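Local coordinates for protein STING-associated CdnE c-di-GMP synthase (Flavobacteriaceae, PDB 6WT8) that synthesises the cyclic dinucleotide c-di-GMP, probably from GTP and probably as the signal for a bacterial STING receptor in CBASS defence, at residues A[82-87]-A[158-163]; A[261-266]-A[344-349]; A[61-66]-A[94-99]; A[330-333]-A[338-341]. All coordinates share one frame; numbering follows the deposited sequence.

Interaction 1. Residues A[82-87]-A[158-163]; sequences GNLVDF and LKYVRL
Where the mixed sheet of the nucleotidyltransferase core meets helix 154-172, Leu84, just ahead of strand 85-90, and Val85, its first residue, rest against Tyr160 and Val161. The strand is led in by a turn, with a weak backbone bond from Val85 N to Gly82 O, and two successive residues at this entry, Leu84 and Val85, both send their side chains to the helix. They do so differently. Leu84 uses a single methyl: CD1 comes up in the plane of the Tyr160 ring, at its edge, 3.5 Å from CE2, and the two side chains stand at about a right angle. With Tyr160 CG anti to the backbone N (chi1 173°), the ring brings its CE2 edge to this methyl; Tyr160 is exposed, so this half of the contact lies toward solvent. The valine pair is the buried half. Val85 CG1 sits 4.1 Å from Val161 CG1 and 4.2 Å from Val161 CG2, so one methyl faces the fork of its neighbour. Leu84 CD1 also comes within 4.4 Å of Val161 CG2, joining the two halves. With 139 Å² buried and the nearest alpha carbons 8.1 Å apart (Leu84 CA and Val161 CA), this is a modest, wholly apolar contact. Strand 106-112 pairs with strand 85-90 through backbone bonds of Leu84 with Asn112 and of Asp86 with Ile110, while Val161 goes on to touch Gln109 of that strand, Thr199 of strand 192-204 and His81 of helix 60-81.

Interaction 2. Residues A[261-266]-A[344-349]; sequences KNIKYD and EFLSQE
Ile263 and Lys264 on helix 253-266 meet Leu346 and Glu349 on helix 336-360 in a steep helix-helix crossing, part of the all-helical half that follows the sheet in this CD-NTase. The short axes pass 10.0 Å apart at 104°. Packing is tight at two points. Leu346 CD2 lies 3.6 Å from Lys264 CA and therefore against the backbone of the other helix; the same methyl stands 3.9 Å from Ile263 CG2. Ile263 CG2 is anti to the backbone N (chi1 to CG1 -63°), which aims it between Leu346 and Glu349, and it comes within 3.6 Å of Glu349 CB, the second tight point. Lys264 gives only the base of its chain, bends at chi3 and chi4, and turns away inside the protein to bring its ammonium to Ile276 O. The looser, solvent side lies at Glu349, which is partly exposed: it slides past Ile263 in the opposite direction, and its OE1 forms a salt bridge with Lys3 near the chain's start. Within helix 336-360, Ser347 OG donates to Glu344 O over 2.8 Å, tilted 28° from the carbonyl plane and on the same face as the helical bond from Gln348 N.

Interaction 3. Residues A[61-66]-A[94-99]; sequences SYTMNS and MTNTHI
Thr63 OG1 is held from two directions: it is hydrogen-bonded to His98 NE2 at 2.9 Å and to a water at 2.7 Å. The water in turn probably donates to Asn96 OD1, also over 2.7 Å, and so bridges a gap that the direct Thr63 OG1 to Asn96 OD1 separation of 3.9 Å leaves unbonded. The threonine oxygen lies in the plane of the imidazole, at its edge, as suits a bond to a ring nitrogen. His98 is steered there by a chi1 of 58°, with CG lodged between the backbone N and the carbonyl carbon, which brings NE2 to Thr63; Asn96 CA lies near the same ring plane, at another part of the edge. The methyl of Thr63, CG2, approaches His98 CE1 no closer than 4.2 Å. Asn96 has a left-handed helical backbone, the point at which segment 94-99 turns, and a 2.7 Å bond between Thr95 OG1 and Thr97 OG1 closes across it. This loop runs between strands 85-90 and 106-112, just after the glycine-serine motif usual in nucleotidyltransferases, whose serine is probably Ser92; His98 packs on that residue. Helix 60-81 supplies the partner, and Ser66 on it bonds Asp104 and Val105, just ahead of strand 106-112. Helix 253-266 also holds the loop, through Arg258 and Lys261. Having one proton, the threonine hydroxyl can donate at most one of its two bonds and must accept at least one, a versatility that suits it to join a ring nitrogen and a water in a buried place.

Interaction 4. Residues A[330-333]-A[338-341]; sequences YIFE and KKLI
The Phe332 ring meets helix 336-360 obliquely through one corner. CE1 lies 4.0 Å from Lys339 CB and 4.2 Å from Leu340 CD2, and CD1 stays 4.1 Å from the same Lys339 CB, so the lysine's first methylene and a leucine methyl share that corner. Leu340 approaches at about a right angle to the phenylalanine side chain. Ile312 of helix 300-314 and Arg319 of helix 316-320 pack on Phe332 as well, and both also touch Leu340, which makes the ring and the leucine neighbours in one cluster. The second flat group is the peptide carbonyl of Ile331. Lys339 NZ donates to Ile331 O over 2.8 Å from above the carbonyl plane, 39° out of it and with a C=O...N angle of 141°. Its chain is extended beyond CG, spanning the distance from helix to loop in one stroke, and CD passes 3.4 Å from Ile331 O on the way. The loop itself is a type I beta turn from Tyr330 to Glu333, closed by Glu333 N to Tyr330 O at 3.1 Å, which lies just before helix 336-360 in the helical half of the enzyme. A lysine near the start of that helix thus reaches back to the preceding turn, and its ammonium gains a second acceptor just past it, Phe334 O. Because Lys339 is buried, these two carbonyls probably help to offset the cost of burying its charge. Ile331 sends its own side chain to Phe279, Ala283 and Ile284 of helix 278-287, while its backbone pairs with Ile322.

Taken together, the four contacts show chemistry following place. Interaction 1, about 24 Å from the chain's centre, is apolar and partly exposed, binding sheet to helix at one end of the molecule; interaction 3, about 11 Å from that centre, is buried and wholly polar. Helix 60-81 is followed, after a short turn, by strand 85-90, which connects these two. Interactions 2 and 4 both use helix 336-360, interaction 4 nested within the loop that interaction 2 closes; the first is apolar at its middle, the second mixes a ring with a buried lysine. Interactions 2 and 3 touch through a probable hydrogen bond from Lys261 to Thr97, where the helical half meets the loop between strands 85-90 and 106-112.

Interaction 1. Residues A[82-87]-A[158-163]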
loop_
_atom_site.group_PDB
_atom_site.type_symbol
_atom_site.label_atom_id
_atom_site.label_comp_id
_atom_site.label_asym_id
_atom_site.label_seq_id
_atom_site.Cartn_x
_atom_site.Cartn_y
_atom_site.Cartn_z
ATOM N N GLY A 82 -17.336 14.105 14.707
ATOM C CA GLY A 82 -16.409 13.131 15.286
ATOM C C GLY A 82 -17.067 12.163 16.252
ATOM O O GLY A 82 -16.538 11.063 16.489
ATOM N N ASN A 83 -18.225 12.525 16.791
ATOM C CA ASN A 83 -18.958 11.670 17.706
ATOM C C ASN A 83 -19.539 10.452 17.007
ATOM O O ASN A 83 -20.047 9.563 17.696
ATOM C CB ASN A 83 -20.068 12.457 18.423
ATOM C CG ASN A 83 -21.022 13.174 17.438
ATOM O OD1 ASN A 83 -20.544 13.949 16.590
ATOM N ND2 ASN A 83 -22.349 12.901 17.545
ATOM N N LEU A 84 -19.532 10.427 15.669
ATOM C CA LEU A 84 -20.104 9.308 14.916
ATOM C C LEU A 84 -19.071 8.458 14.200
ATOM O O LEU A 84 -19.428 7.391 13.681
ATOM C CB LEU A 84 -21.108 9.835 13.857
ATOM C CG LEU A 84 -22.347 10.546 14.466
ATOM C CD1 LEU A 84 -23.275 10.962 13.290
ATOM C CD2 LEU A 84 -23.118 9.651 15.396
ATOM N N VAL A 85 -17.801 8.881 14.153
ATOM C CA VAL A 85 -16.818 8.201 13.335
ATOM C C VAL A 85 -15.468 8.125 14.049
ATOM O O VAL A 85 -15.134 8.937 14.928
ATOM C CB VAL A 85 -16.614 8.932 11.982
ATOM C CG1 VAL A 85 -17.866 8.882 11.131
ATOM C CG2 VAL A 85 -16.098 10.383 12.178
ATOM N N ASP A 86 -14.688 7.119 13.637
ATOM C CA ASP A 86 -13.240 7.095 13.815
ATOM C C ASP A 86 -12.526 7.595 12.571
ATOM O O ASP A 86 -13.021 7.462 11.449
ATOM C CB ASP A 86 -12.751 5.675 14.049
ATOM C CG ASP A 86 -13.270 5.057 15.348
ATOM O OD1 ASP A 86 -13.646 5.771 16.316
ATOM O OD2 ASP A 86 -13.215 3.796 15.416
ATOM N N PHE A 87 -11.334 8.127 12.757
ATOM C CA PHE A 87 -10.543 8.591 11.629
ATOM C C PHE A 87 -9.298 7.758 11.473
ATOM O O PHE A 87 -8.550 7.559 12.437
ATOM C CB PHE A 87 -10.144 10.056 11.797
ATOM C CG PHE A 87 -11.332 10.996 11.802
ATOM C CD1 PHE A 87 -11.909 11.345 10.577
ATOM C CD2 PHE A 87 -11.896 11.495 12.997
ATOM C CE1 PHE A 87 -13.029 12.155 10.536
ATOM C CE2 PHE A 87 -13.004 12.303 12.949
ATOM C CZ PHE A 87 -13.571 12.610 11.718
ATOM N N LEU A 158 -24.300 6.309 7.197
ATOM C CA LEU A 158 -23.257 6.543 6.191
ATOM C C LEU A 158 -23.662 7.661 5.244
ATOM O O LEU A 158 -22.853 8.549 4.935
ATOM C CB LEU A 158 -22.964 5.248 5.424
ATOM C CG LEU A 158 -22.182 4.233 6.272
ATOM C CD1 LEU A 158 -22.240 2.844 5.681
ATOM C CD2 LEU A 158 -20.711 4.675 6.474
ATOM N N LYS A 159 -24.906 7.608 4.715
ATOM C CA LYS A 159 -25.376 8.692 3.856
ATOM C C LYS A 159 -25.318 10.029 4.577
ATOM O O LYS A 159 -24.844 11.022 4.027
ATOM C CB LYS A 159 -26.803 8.352 3.387
ATOM C CG LYS A 159 -27.349 9.385 2.442
ATOM C CD LYS A 159 -28.699 8.915 1.925
ATOM C CE LYS A 159 -29.245 9.984 0.983
ATOM N NZ LYS A 159 -30.673 9.731 0.588
ATOM N N TYR A 160 -25.737 10.057 5.837
ATOM C CA TYR A 160 -25.682 11.276 6.632
ATOM C C TYR A 160 -24.265 11.803 6.757
ATOM O O TYR A 160 -24.022 13.003 6.556
ATOM C CB TYR A 160 -26.278 10.966 8.005
ATOM C CG TYR A 160 -26.143 12.052 8.999
ATOM C CD1 TYR A 160 -26.735 13.300 8.811
ATOM C CD2 TYR A 160 -25.427 11.829 10.174
ATOM C CE1 TYR A 160 -26.598 14.284 9.747
ATOM C CE2 TYR A 160 -25.295 12.800 11.119
ATOM C CZ TYR A 160 -25.869 14.028 10.916
ATOM O OH TYR A 160 -25.737 14.995 11.874
ATOM N N VAL A 161 -23.321 10.928 7.143
ATOM C CA VAL A 161 -21.940 11.385 7.296
ATOM C C VAL A 161 -21.375 11.859 5.959
ATOM O O VAL A 161 -20.721 12.912 5.883
ATOM C CB VAL A 161 -21.093 10.262 7.915
ATOM C CG1 VAL A 161 -19.609 10.589 7.799
ATOM C CG2 VAL A 161 -21.457 10.099 9.390
ATOM N N ARG A 162 -21.673 11.142 4.864
ATOM C CA ARG A 162 -21.217 11.621 3.552
ATOM C C ARG A 162 -21.745 13.016 3.227
ATOM O O ARG A 162 -20.985 13.889 2.805
ATOM C CB ARG A 162 -21.619 10.620 2.474
ATOM C CG ARG A 162 -21.452 11.136 0.988
ATOM C CD ARG A 162 -19.987 11.362 0.633
ATOM N NE ARG A 162 -19.894 12.102 -0.644
ATOM C CZ ARG A 162 -19.309 11.681 -1.772
ATOM N NH1 ARG A 162 -18.703 10.499 -1.815
ATOM N NH2 ARG A 162 -19.294 12.475 -2.822
ATOM N N LEU A 163 -23.045 13.229 3.398
ATOM C CA LEU A 163 -23.620 14.529 3.014
ATOM C C LEU A 163 -23.197 15.626 3.978
ATOM O O LEU A 163 -22.918 16.766 3.548
ATOM C CB LEU A 163 -25.167 14.438 2.924
ATOM C CG LEU A 163 -25.652 13.466 1.831
ATOM C CD1 LEU A 163 -27.169 13.385 1.874
ATOM C CD2 LEU A 163 -25.216 13.955 0.462
#

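Interaction 2. Residues A[261-266]-A[344-349]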
loop_
_atom_site.group_PDB
_atom_site.type_symbol
_atom_site.label_atom_id
_atom_site.label_comp_id
_atom_site.label_asym_id
_atom_site.label_seq_id
_atom_site.Cartn_x
_atom_site.Cartn_y
_atom_site.Cartn_z
ATOM N N LYS A 261 8.221 -0.673 -8.675
ATOM C CA LYS A 261 7.220 0.293 -9.144
ATOM C C LYS A 261 7.830 1.267 -10.142
ATOM O O LYS A 261 7.214 1.573 -11.174
ATOM C CB LYS A 261 6.619 1.048 -7.958
ATOM C CG LYS A 261 5.637 0.241 -7.131
ATOM C CD LYS A 261 5.048 1.187 -6.081
ATOM C CE LYS A 261 4.146 0.507 -5.147
ATOM N NZ LYS A 261 3.424 1.643 -4.412
ATOM N N ASN A 262 9.058 1.722 -9.891
ATOM C CA ASN A 262 9.710 2.632 -10.829
ATOM C C ASN A 262 10.013 1.920 -12.136
ATOM O O ASN A 262 9.872 2.517 -13.210
ATOM C CB ASN A 262 11.015 3.184 -10.201
ATOM C CG ASN A 262 10.755 4.488 -9.404
ATOM O OD1 ASN A 262 10.304 5.474 -9.990
ATOM N ND2 ASN A 262 10.986 4.487 -8.088
ATOM N N ILE A 263 10.543 0.692 -12.069
ATOM C CA ILE A 263 10.824 -0.048 -13.310
ATOM C C ILE A 263 9.541 -0.213 -14.113
ATOM O O ILE A 263 9.525 -0.014 -15.329
ATOM C CB ILE A 263 11.437 -1.425 -13.003
ATOM C CG1 ILE A 263 12.789 -1.294 -12.310
ATOM C CG2 ILE A 263 11.559 -2.311 -14.258
ATOM C CD1 ILE A 263 13.722 -0.336 -12.885
ATOM N N LYS A 264 8.438 -0.572 -13.441
ATOM C CA LYS A 264 7.191 -0.741 -14.194
ATOM C C LYS A 264 6.753 0.574 -14.858
ATOM O O LYS A 264 6.284 0.605 -16.029
ATOM C CB LYS A 264 6.084 -1.261 -13.257
ATOM C CG LYS A 264 4.887 -1.764 -14.089
ATOM C CD LYS A 264 3.892 -2.558 -13.190
ATOM C CE LYS A 264 3.134 -1.628 -12.238
ATOM N NZ LYS A 264 1.926 -0.975 -12.910
ATOM N N TYR A 265 6.896 1.675 -14.127
ATOM C CA TYR A 265 6.435 2.970 -14.585
ATOM C C TYR A 265 7.176 3.392 -15.843
ATOM O O TYR A 265 6.556 3.857 -16.793
ATOM C CB TYR A 265 6.601 3.995 -13.446
ATOM C CG TYR A 265 5.852 5.292 -13.688
ATOM C CD1 TYR A 265 6.403 6.329 -14.449
ATOM C CD2 TYR A 265 4.590 5.471 -13.129
ATOM C CE1 TYR A 265 5.678 7.507 -14.646
ATOM C CE2 TYR A 265 3.866 6.674 -13.310
ATOM C CZ TYR A 265 4.435 7.658 -14.064
ATOM O OH TYR A 265 3.709 8.826 -14.284
ATOM N N ASP A 266 8.486 3.120 -15.894
ATOM C CA ASP A 266 9.341 3.533 -17.008
ATOM C C ASP A 266 9.403 2.498 -18.117
ATOM O O ASP A 266 9.987 2.769 -19.175
ATOM C CB ASP A 266 10.750 3.819 -16.460
ATOM C CG ASP A 266 10.828 5.164 -15.709
ATOM O OD1 ASP A 266 10.069 6.045 -16.059
ATOM O OD2 ASP A 266 11.655 5.242 -14.776
ATOM N N GLU A 344 6.913 -10.806 -17.233
ATOM C CA GLU A 344 7.992 -11.076 -18.198
ATOM C C GLU A 344 8.681 -9.778 -18.665
ATOM O O GLU A 344 9.916 -9.730 -18.768
ATOM C CB GLU A 344 7.460 -11.847 -19.412
ATOM C CG GLU A 344 7.047 -13.260 -19.076
ATOM C CD GLU A 344 6.267 -13.973 -20.187
ATOM O OE1 GLU A 344 6.319 -13.534 -21.364
ATOM O OE2 GLU A 344 5.582 -14.965 -19.862
ATOM N N PHE A 345 7.927 -8.718 -18.985
ATOM C CA PHE A 345 8.583 -7.462 -19.361
ATOM C C PHE A 345 9.380 -6.896 -18.205
ATOM O O PHE A 345 10.485 -6.347 -18.410
ATOM C CB PHE A 345 7.521 -6.457 -19.857
ATOM C CG PHE A 345 7.063 -6.714 -21.269
ATOM C CD1 PHE A 345 7.996 -6.840 -22.292
ATOM C CD2 PHE A 345 5.710 -6.815 -21.563
ATOM C CE1 PHE A 345 7.544 -7.015 -23.612
ATOM C CE2 PHE A 345 5.281 -6.990 -22.889
ATOM C CZ PHE A 345 6.200 -7.128 -23.883
ATOM N N LEU A 346 8.865 -7.003 -16.981
ATOM C CA LEU A 346 9.655 -6.515 -15.834
ATOM C C LEU A 346 10.936 -7.321 -15.679
ATOM O O LEU A 346 11.997 -6.750 -15.401
ATOM C CB LEU A 346 8.848 -6.632 -14.537
ATOM C CG LEU A 346 7.689 -5.678 -14.396
ATOM C CD1 LEU A 346 7.000 -5.994 -13.059
ATOM C CD2 LEU A 346 8.138 -4.212 -14.389
ATOM N N SER A 347 10.867 -8.644 -15.838
ATOM C CA SER A 347 12.073 -9.446 -15.689
ATOM C C SER A 347 13.086 -9.111 -16.775
ATOM O O SER A 347 14.301 -9.099 -16.497
ATOM C CB SER A 347 11.692 -10.916 -15.676
ATOM O OG SER A 347 11.379 -11.338 -16.973
ATOM N N GLN A 348 12.629 -8.783 -17.985
ATOM C CA GLN A 348 13.560 -8.361 -19.026
ATOM C C GLN A 348 14.263 -7.052 -18.670
ATOM O O GLN A 348 15.471 -6.900 -18.925
ATOM C CB GLN A 348 12.784 -8.229 -20.341
ATOM C CG GLN A 348 12.341 -9.590 -20.910
ATOM C CD GLN A 348 11.359 -9.493 -22.136
ATOM O OE1 GLN A 348 10.746 -10.497 -22.548
ATOM N NE2 GLN A 348 11.221 -8.295 -22.702
ATOM N N GLU A 349 13.553 -6.108 -18.033
ATOM C CA GLU A 349 14.215 -4.886 -17.600
ATOM C C GLU A 349 15.249 -5.202 -16.544
ATOM O O GLU A 349 16.362 -4.665 -16.593
ATOM C CB GLU A 349 13.218 -3.867 -17.005
ATOM C CG GLU A 349 12.138 -3.391 -17.999
ATOM C CD GLU A 349 12.711 -2.559 -19.126
ATOM O OE1 GLU A 349 13.893 -2.139 -19.034
ATOM O OE2 GLU A 349 12.018 -2.393 -20.152
#

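Interaction 3. Residues A[61-66]-A[94-99]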
loop_
_atom_site.group_PDB
_atom_site.type_symbol
_atom_site.label_atom_id
_atom_site.label_comp_id
_atom_site.label_asym_id
_atom_site.label_seq_id
_atom_site.Cartn_x
_atom_site.Cartn_y
_atom_site.Cartn_z
ATOM N N SER A 61 9.396 15.882 2.269
ATOM C CA SER A 61 8.483 17.007 2.451
ATOM C C SER A 61 7.132 16.733 1.811
ATOM O O SER A 61 6.112 17.171 2.341
ATOM C CB SER A 61 9.105 18.295 1.897
ATOM O OG SER A 61 9.075 18.268 0.462
ATOM N N TYR A 62 7.102 16.006 0.676
ATOM C CA TYR A 62 5.830 15.771 -0.000
ATOM C C TYR A 62 4.940 14.889 0.850
ATOM O O TYR A 62 3.735 15.146 1.031
ATOM C CB TYR A 62 6.090 15.102 -1.361
ATOM C CG TYR A 62 6.873 15.980 -2.309
ATOM C CD1 TYR A 62 6.299 17.084 -2.901
ATOM C CD2 TYR A 62 8.190 15.692 -2.601
ATOM C CE1 TYR A 62 7.046 17.909 -3.761
ATOM C CE2 TYR A 62 8.925 16.482 -3.480
ATOM C CZ TYR A 62 8.366 17.579 -4.055
ATOM O OH TYR A 62 9.184 18.346 -4.904
ATOM N N THR A 63 5.540 13.849 1.394
ATOM C CA THR A 63 4.830 12.901 2.242
ATOM C C THR A 63 4.328 13.575 3.507
ATOM O O THR A 63 3.190 13.358 3.938
ATOM C CB THR A 63 5.797 11.778 2.544
ATOM O OG1 THR A 63 6.171 11.198 1.274
ATOM C CG2 THR A 63 5.190 10.701 3.431
HETATM N N MSE A 64 5.175 14.380 4.130
HETATM C CA MSE A 64 4.771 15.088 5.323
HETATM C C MSE A 64 3.664 16.074 5.019
HETATM O O MSE A 64 2.658 16.140 5.774
HETATM C CB MSE A 64 5.960 15.832 5.937
HETATM C CG MSE A 64 5.569 16.558 7.235
HETATM SE SE MSE A 64 5.050 15.319 8.670
HETATM C CE MSE A 64 3.130 15.102 8.555
ATOM N N ASN A 65 3.794 16.808 3.912
ATOM C CA ASN A 65 2.749 17.762 3.545
ATOM C C ASN A 65 1.414 17.057 3.341
ATOM O O ASN A 65 0.369 17.575 3.746
ATOM C CB ASN A 65 3.132 18.538 2.286
ATOM C CG ASN A 65 4.092 19.652 2.594
ATOM O OD1 ASN A 65 4.167 20.114 3.733
ATOM N ND2 ASN A 65 4.814 20.094 1.592
ATOM N N SER A 66 1.426 15.864 2.732
ATOM C CA SER A 66 0.190 15.110 2.528
ATOM C C SER A 66 -0.468 14.784 3.855
ATOM O O SER A 66 -1.683 14.968 4.020
ATOM C CB SER A 66 0.493 13.826 1.757
ATOM O OG SER A 66 -0.747 13.159 1.469
HETATM N N MSE A 94 1.123 5.781 3.296
HETATM C CA MSE A 94 1.248 5.359 4.687
HETATM C C MSE A 94 2.326 4.309 4.976
HETATM O O MSE A 94 2.659 4.073 6.136
HETATM C CB MSE A 94 -0.091 4.803 5.208
HETATM C CG MSE A 94 -1.124 5.909 5.412
HETATM SE SE MSE A 94 -0.604 7.254 6.736
HETATM C CE MSE A 94 -0.745 6.196 8.297
ATOM N N THR A 95 2.861 3.690 3.930
ATOM C CA THR A 95 4.086 2.878 4.053
ATOM C C THR A 95 5.269 3.532 3.384
ATOM O O THR A 95 6.334 2.898 3.256
ATOM C CB THR A 95 3.852 1.490 3.445
ATOM O OG1 THR A 95 3.304 1.616 2.141
ATOM C CG2 THR A 95 2.842 0.646 4.287
ATOM N N ASN A 96 5.104 4.765 2.891
ATOM C CA ASN A 96 6.125 5.453 2.109
ATOM C C ASN A 96 6.590 4.608 0.940
ATOM O O ASN A 96 7.791 4.663 0.573
ATOM C CB ASN A 96 7.339 5.851 2.980
ATOM C CG ASN A 96 8.255 6.822 2.254
ATOM O OD1 ASN A 96 7.758 7.662 1.464
ATOM N ND2 ASN A 96 9.612 6.694 2.463
ATOM N N THR A 97 5.661 3.851 0.313
ATOM C CA THR A 97 6.044 3.078 -0.864
ATOM C C THR A 97 5.504 3.696 -2.137
ATOM O O THR A 97 5.567 3.073 -3.198
ATOM C CB THR A 97 5.610 1.619 -0.738
ATOM O OG1 THR A 97 4.209 1.575 -0.427
ATOM C CG2 THR A 97 6.457 0.953 0.373
ATOM N N HIS A 98 4.983 4.918 -2.058
ATOM C CA HIS A 98 4.631 5.620 -3.278
ATOM C C HIS A 98 5.896 6.074 -4.012
ATOM O O HIS A 98 6.971 6.210 -3.437
ATOM C CB HIS A 98 3.733 6.833 -2.970
ATOM C CG HIS A 98 4.345 7.825 -2.018
ATOM N ND1 HIS A 98 4.806 7.467 -0.782
ATOM C CD2 HIS A 98 4.492 9.176 -2.103
ATOM C CE1 HIS A 98 5.266 8.536 -0.152
ATOM N NE2 HIS A 98 5.045 9.589 -0.914
ATOM N N ILE A 99 5.756 6.340 -5.321
ATOM C CA ILE A 99 6.882 6.800 -6.131
ATOM C C ILE A 99 6.586 8.103 -6.861
ATOM O O ILE A 99 7.449 8.589 -7.627
ATOM C CB ILE A 99 7.356 5.731 -7.146
ATOM C CG1 ILE A 99 6.250 5.365 -8.092
ATOM C CG2 ILE A 99 7.846 4.482 -6.395
ATOM C CD1 ILE A 99 6.778 4.796 -9.474
HETATM O O HOH W 1 8.655 10.186 1.498
#

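Interaction 4. Residues A[330-333]-A[338-341]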
loop_
_atom_site.group_PDB
_atom_site.type_symbol
_atom_site.label_atom_id
_atom_site.label_comp_id
_atom_site.label_asym_id
_atom_site.label_seq_id
_atom_site.Cartn_x
_atom_site.Cartn_y
_atom_site.Cartn_z
ATOM N N TYR A 330 -5.335 -14.889 -3.858
ATOM C CA TYR A 330 -4.140 -15.382 -4.531
ATOM C C TYR A 330 -3.907 -14.461 -5.709
ATOM O O TYR A 330 -4.781 -14.356 -6.574
ATOM C CB TYR A 330 -4.352 -16.826 -4.990
ATOM C CG TYR A 330 -4.372 -17.812 -3.833
ATOM C CD1 TYR A 330 -3.192 -18.151 -3.217
ATOM C CD2 TYR A 330 -5.566 -18.393 -3.411
ATOM C CE1 TYR A 330 -3.171 -19.066 -2.172
ATOM C CE2 TYR A 330 -5.570 -19.309 -2.350
ATOM C CZ TYR A 330 -4.357 -19.629 -1.754
ATOM O OH TYR A 330 -4.342 -20.551 -0.723
ATOM N N ILE A 331 -2.733 -13.836 -5.767
ATOM C CA ILE A 331 -2.561 -12.731 -6.733
ATOM C C ILE A 331 -2.417 -13.203 -8.168
ATOM O O ILE A 331 -2.532 -12.366 -9.078
ATOM C CB ILE A 331 -1.366 -11.822 -6.383
ATOM C CG1 ILE A 331 -0.072 -12.604 -6.269
ATOM C CG2 ILE A 331 -1.645 -11.081 -5.094
ATOM C CD1 ILE A 331 1.136 -11.711 -6.366
ATOM N N PHE A 332 -2.222 -14.494 -8.420
ATOM C CA PHE A 332 -2.233 -14.998 -9.807
ATOM C C PHE A 332 -3.446 -15.883 -10.104
ATOM O O PHE A 332 -3.465 -16.554 -11.133
ATOM C CB PHE A 332 -0.938 -15.737 -10.115
ATOM C CG PHE A 332 0.264 -14.828 -10.172
ATOM C CD1 PHE A 332 0.500 -14.061 -11.318
ATOM C CD2 PHE A 332 1.107 -14.671 -9.078
ATOM C CE1 PHE A 332 1.616 -13.212 -11.386
ATOM C CE2 PHE A 332 2.206 -13.786 -9.128
ATOM C CZ PHE A 332 2.446 -13.038 -10.272
ATOM N N GLU A 333 -4.467 -15.890 -9.237
ATOM C CA GLU A 333 -5.629 -16.733 -9.489
ATOM C C GLU A 333 -6.369 -16.288 -10.740
ATOM O O GLU A 333 -6.748 -17.126 -11.585
ATOM C CB GLU A 333 -6.573 -16.730 -8.294
ATOM C CG GLU A 333 -7.728 -17.703 -8.569
ATOM C CD GLU A 333 -8.596 -17.956 -7.371
ATOM O OE1 GLU A 333 -8.270 -17.480 -6.263
ATOM O OE2 GLU A 333 -9.641 -18.632 -7.541
ATOM N N LYS A 338 -2.261 -12.736 -18.444
ATOM C CA LYS A 338 -2.009 -11.309 -18.682
ATOM C C LYS A 338 -1.040 -10.726 -17.662
ATOM O O LYS A 338 -0.176 -9.897 -18.004
ATOM C CB LYS A 338 -3.325 -10.549 -18.674
ATOM C CG LYS A 338 -4.211 -10.923 -19.882
ATOM C CD LYS A 338 -5.529 -10.178 -19.744
ATOM C CE LYS A 338 -6.418 -10.608 -20.885
ATOM N NZ LYS A 338 -7.734 -9.864 -20.867
ATOM N N LYS A 339 -1.148 -11.150 -16.405
ATOM C CA LYS A 339 -0.204 -10.678 -15.397
ATOM C C LYS A 339 1.195 -11.145 -15.735
ATOM O O LYS A 339 2.160 -10.384 -15.597
ATOM C CB LYS A 339 -0.637 -11.209 -14.015
ATOM C CG LYS A 339 -1.860 -10.463 -13.463
ATOM C CD LYS A 339 -2.454 -11.209 -12.243
ATOM C CE LYS A 339 -3.615 -10.372 -11.686
ATOM N NZ LYS A 339 -4.456 -11.123 -10.656
ATOM N N LEU A 340 1.312 -12.395 -16.201
ATOM C CA LEU A 340 2.634 -12.907 -16.554
ATOM C C LEU A 340 3.277 -12.154 -17.711
ATOM O O LEU A 340 4.515 -12.084 -17.755
ATOM C CB LEU A 340 2.549 -14.400 -16.864
ATOM C CG LEU A 340 2.354 -15.254 -15.609
ATOM C CD1 LEU A 340 2.241 -16.740 -16.013
ATOM C CD2 LEU A 340 3.521 -15.042 -14.590
ATOM N N ILE A 341 2.505 -11.600 -18.650
ATOM C CA ILE A 341 3.135 -10.769 -19.682
ATOM C C ILE A 341 3.869 -9.613 -19.006
ATOM O O ILE A 341 5.008 -9.287 -19.345
ATOM C CB ILE A 341 2.106 -10.253 -20.691
ATOM C CG1 ILE A 341 1.565 -11.460 -21.484
ATOM C CG2 ILE A 341 2.758 -9.170 -21.615
ATOM C CD1 ILE A 341 2.709 -12.534 -21.878
#